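BsaWI endonuclease (Geobacillus stearothermophilus, PDB 4ZSF) is a restriction endonuclease of the PD-(D/E)XK nuclease class that binds DNA and probably cuts it with the help of metal ions. Local coordinates at residues Ile148-Phe159 against Ala249-Leu257. Sequence-based numbering, arbitrary orientation. Where two conformers were deposited one is given.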
# COMPACT_ATOMS: atom_id res chain seq x y z
N ILE A 148 9.04 0.93 -24.36
CA ILE A 148 10.04 1.33 -25.37
C ILE A 148 9.49 0.99 -26.74
O ILE A 148 8.87 -0.08 -26.95
CB ILE A 148 11.42 0.71 -25.08
CG1 ILE A 148 12.48 1.19 -26.11
CG2 ILE A 148 11.38 -0.85 -24.97
CD1 ILE A 148 13.97 0.84 -25.66
N THR A 149 9.77 1.87 -27.71
CA THR A 149 9.26 1.69 -29.06
C THR A 149 10.35 1.67 -30.09
O THR A 149 11.49 2.15 -29.82
CB THR A 149 8.31 2.82 -29.49
OG1 THR A 149 9.06 4.04 -29.61
CG2 THR A 149 7.17 3.04 -28.49
N VAL A 150 10.01 1.17 -31.27
CA VAL A 150 10.95 1.17 -32.40
C VAL A 150 10.19 1.63 -33.64
O VAL A 150 9.00 1.31 -33.77
CB VAL A 150 11.58 -0.21 -32.65
CG1 VAL A 150 10.46 -1.25 -33.00
CG2 VAL A 150 12.60 -0.12 -33.76
N ARG A 151 10.85 2.41 -34.50
CA ARG A 151 10.25 2.89 -35.72
C ARG A 151 10.61 1.96 -36.87
O ARG A 151 11.76 1.61 -37.06
CB ARG A 151 10.73 4.34 -35.97
CG ARG A 151 10.17 5.00 -37.18
CD ARG A 151 10.14 6.53 -36.99
NE ARG A 151 8.93 6.93 -36.26
CZ ARG A 151 7.80 7.29 -36.85
NH1 ARG A 151 7.74 7.36 -38.17
NH2 ARG A 151 6.73 7.62 -36.12
N ASN A 152 9.60 1.50 -37.58
CA ASN A 152 9.82 0.60 -38.71
C ASN A 152 8.83 0.96 -39.81
O ASN A 152 7.63 1.04 -39.56
CB ASN A 152 9.67 -0.87 -38.27
CG ASN A 152 9.91 -1.86 -39.40
OD1 ASN A 152 8.96 -2.27 -40.09
ND2 ASN A 152 11.17 -2.22 -39.63
N ASN A 153 9.34 1.18 -41.02
CA ASN A 153 8.51 1.59 -42.14
C ASN A 153 7.62 2.76 -41.75
O ASN A 153 6.41 2.76 -42.01
CB ASN A 153 7.69 0.41 -42.64
CG ASN A 153 8.57 -0.64 -43.27
OD1 ASN A 153 9.64 -0.33 -43.80
ND2 ASN A 153 8.13 -1.91 -43.20
N ASP A 154 8.23 3.75 -41.10
CA ASP A 154 7.55 4.98 -40.71
C ASP A 154 6.42 4.80 -39.70
O ASP A 154 5.57 5.66 -39.58
CB ASP A 154 6.98 5.72 -41.94
CG ASP A 154 8.06 6.39 -42.79
OD1 ASP A 154 9.26 6.10 -42.61
OD2 ASP A 154 7.68 7.20 -43.66
N LYS A 155 6.42 3.69 -38.97
CA LYS A 155 5.36 3.42 -37.99
C LYS A 155 6.06 3.13 -36.68
O LYS A 155 7.18 2.62 -36.71
CB LYS A 155 4.49 2.25 -38.41
CG LYS A 155 3.49 2.62 -39.51
CD LYS A 155 2.94 1.39 -40.15
CE LYS A 155 4.02 0.68 -40.97
NZ LYS A 155 3.45 0.10 -42.22
N GLU A 156 5.42 3.42 -35.55
CA GLU A 156 6.08 3.24 -34.28
C GLU A 156 5.41 2.10 -33.54
O GLU A 156 4.17 2.08 -33.36
CB GLU A 156 6.00 4.57 -33.47
CG GLU A 156 6.71 4.53 -32.10
CD GLU A 156 6.85 5.91 -31.45
OE1 GLU A 156 6.25 6.92 -31.98
OE2 GLU A 156 7.58 6.01 -30.43
N TYR A 157 6.23 1.16 -33.08
CA TYR A 157 5.74 -0.05 -32.42
C TYR A 157 6.23 -0.12 -31.00
O TYR A 157 7.42 -0.02 -30.80
CB TYR A 157 6.26 -1.28 -33.14
CG TYR A 157 5.75 -1.37 -34.55
CD1 TYR A 157 4.53 -1.99 -34.82
CD2 TYR A 157 6.47 -0.79 -35.62
CE1 TYR A 157 4.05 -2.08 -36.16
CE2 TYR A 157 5.99 -0.88 -36.94
CZ TYR A 157 4.79 -1.51 -37.19
OH TYR A 157 4.36 -1.57 -38.49
N VAL A 158 5.33 -0.38 -30.03
CA VAL A 158 5.81 -0.74 -28.69
C VAL A 158 6.37 -2.18 -28.73
O VAL A 158 5.65 -3.09 -29.13
CB VAL A 158 4.69 -0.65 -27.64
CG1 VAL A 158 5.17 -1.20 -26.27
CG2 VAL A 158 4.24 0.77 -27.54
N PHE A 159 7.61 -2.39 -28.31
CA PHE A 159 8.12 -3.78 -28.30
C PHE A 159 8.58 -4.19 -26.89
O PHE A 159 8.92 -5.36 -26.68
CB PHE A 159 9.29 -3.95 -29.29
CG PHE A 159 10.61 -3.22 -28.89
CD1 PHE A 159 10.83 -1.89 -29.27
CD2 PHE A 159 11.60 -3.89 -28.13
CE1 PHE A 159 12.06 -1.21 -28.89
CE2 PHE A 159 12.78 -3.28 -27.81
CZ PHE A 159 13.02 -1.97 -28.14
N ALA A 249 18.50 -3.39 -26.19
CA ALA A 249 17.26 -2.88 -26.83
C ALA A 249 17.37 -2.98 -28.36
O ALA A 249 16.36 -3.25 -29.04
CB ALA A 249 17.00 -1.43 -26.44
N ARG A 250 18.55 -2.71 -28.90
CA ARG A 250 18.75 -2.84 -30.37
C ARG A 250 18.41 -4.25 -30.86
O ARG A 250 17.75 -4.46 -31.92
CB ARG A 250 20.20 -2.50 -30.75
CG ARG A 250 20.50 -1.01 -30.58
CD ARG A 250 22.01 -0.80 -30.82
NE ARG A 250 22.32 -0.97 -32.24
CZ ARG A 250 23.55 -0.99 -32.73
NH1 ARG A 250 24.58 -0.93 -31.89
NH2 ARG A 250 23.75 -1.09 -34.05
N GLU A 251 18.92 -5.21 -30.09
CA GLU A 251 18.74 -6.60 -30.46
C GLU A 251 17.29 -7.05 -30.24
O GLU A 251 16.75 -7.80 -31.05
CB GLU A 251 19.68 -7.51 -29.67
CG GLU A 251 19.67 -8.91 -30.29
CD GLU A 251 20.55 -9.92 -29.54
OE1 GLU A 251 21.19 -9.56 -28.52
OE2 GLU A 251 20.58 -11.08 -30.00
N ALA A 252 16.70 -6.63 -29.12
CA ALA A 252 15.31 -6.96 -28.82
C ALA A 252 14.38 -6.41 -29.92
O ALA A 252 13.43 -7.10 -30.36
CB ALA A 252 14.93 -6.36 -27.45
N ALA A 253 14.63 -5.16 -30.34
CA ALA A 253 13.71 -4.54 -31.33
C ALA A 253 13.76 -5.35 -32.64
O ALA A 253 12.72 -5.61 -33.29
CB ALA A 253 14.06 -3.04 -31.58
N GLU A 254 14.97 -5.73 -33.02
CA GLU A 254 15.18 -6.49 -34.24
C GLU A 254 14.39 -7.80 -34.18
O GLU A 254 13.63 -8.15 -35.10
CB GLU A 254 16.68 -6.76 -34.42
CG GLU A 254 17.02 -7.97 -35.33
CD GLU A 254 16.66 -7.75 -36.80
OE1 GLU A 254 16.64 -6.58 -37.25
OE2 GLU A 254 16.40 -8.77 -37.52
N ASP A 255 14.54 -8.50 -33.06
CA ASP A 255 13.92 -9.83 -32.92
C ASP A 255 12.41 -9.69 -32.74
O ASP A 255 11.68 -10.57 -33.16
CB ASP A 255 14.53 -10.63 -31.80
CG ASP A 255 15.89 -11.22 -32.17
OD1 ASP A 255 16.32 -11.21 -33.39
OD2 ASP A 255 16.56 -11.71 -31.26
N TRP A 256 11.93 -8.61 -32.09
CA TRP A 256 10.51 -8.43 -31.96
C TRP A 256 9.87 -8.17 -33.32
O TRP A 256 8.77 -8.69 -33.65
CB TRP A 256 10.23 -7.29 -30.97
CG TRP A 256 8.81 -7.14 -30.62
CD1 TRP A 256 8.18 -7.62 -29.48
CD2 TRP A 256 7.83 -6.36 -31.32
NE1 TRP A 256 6.86 -7.20 -29.45
CE2 TRP A 256 6.62 -6.43 -30.57
CE3 TRP A 256 7.86 -5.63 -32.51
CZ2 TRP A 256 5.44 -5.78 -30.98
CZ3 TRP A 256 6.66 -5.01 -32.95
CH2 TRP A 256 5.48 -5.07 -32.17
N LEU A 257 10.55 -7.36 -34.13
CA LEU A 257 10.04 -7.07 -35.45
C LEU A 257 10.07 -8.31 -36.35
O LEU A 257 9.17 -8.51 -37.13
CB LEU A 257 10.87 -5.96 -36.12
CG LEU A 257 10.68 -4.58 -35.46
CD1 LEU A 257 11.80 -3.69 -36.02
CD2 LEU A 257 9.25 -4.04 -35.81
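Phe159 and Trp256 interlock where the hairpin 148-159 lies against helix 249-257. The methylene CB of Phe159 sits over the five-membered ring of Trp256, 3.5 Å from its centroid, a CH-pi contact. A chi1 of 69° sets CG of Phe159 between backbone N and carbonyl carbon, which turns the ring in toward strand 148-152, and it slots between that strand and the helix: Ala253 CB covers one face, 3.8 Å from the ring centroid, and Ile148 CG2 covers the opposite one. The alanines of the helix probably leave room for the ring; Ala252 CB meets Phe159 CE2 at 3.8 Å. The six-membered end of the indole runs back along strand 155-159, its CZ3 lying 3.8 Å from Tyr157 CB, the two side chains crossing at about a right angle. An alanine in place of Trp256 would probably leave Phe159 CB and Tyr157 CB without their aromatic cover and open a gap between strand 155-159 and the helix. Toward the type I' turn the fit slackens: Leu257 meets Val150 tip to tip, CD1 to CG1 at 4.1 Å, and slides past partly exposed Asn152. No hydrogen bond joins hairpin and helix; this is an apolar helix-on-sheet layer, consistent with the alpha/beta core of PD-(D/E)XK nucleases.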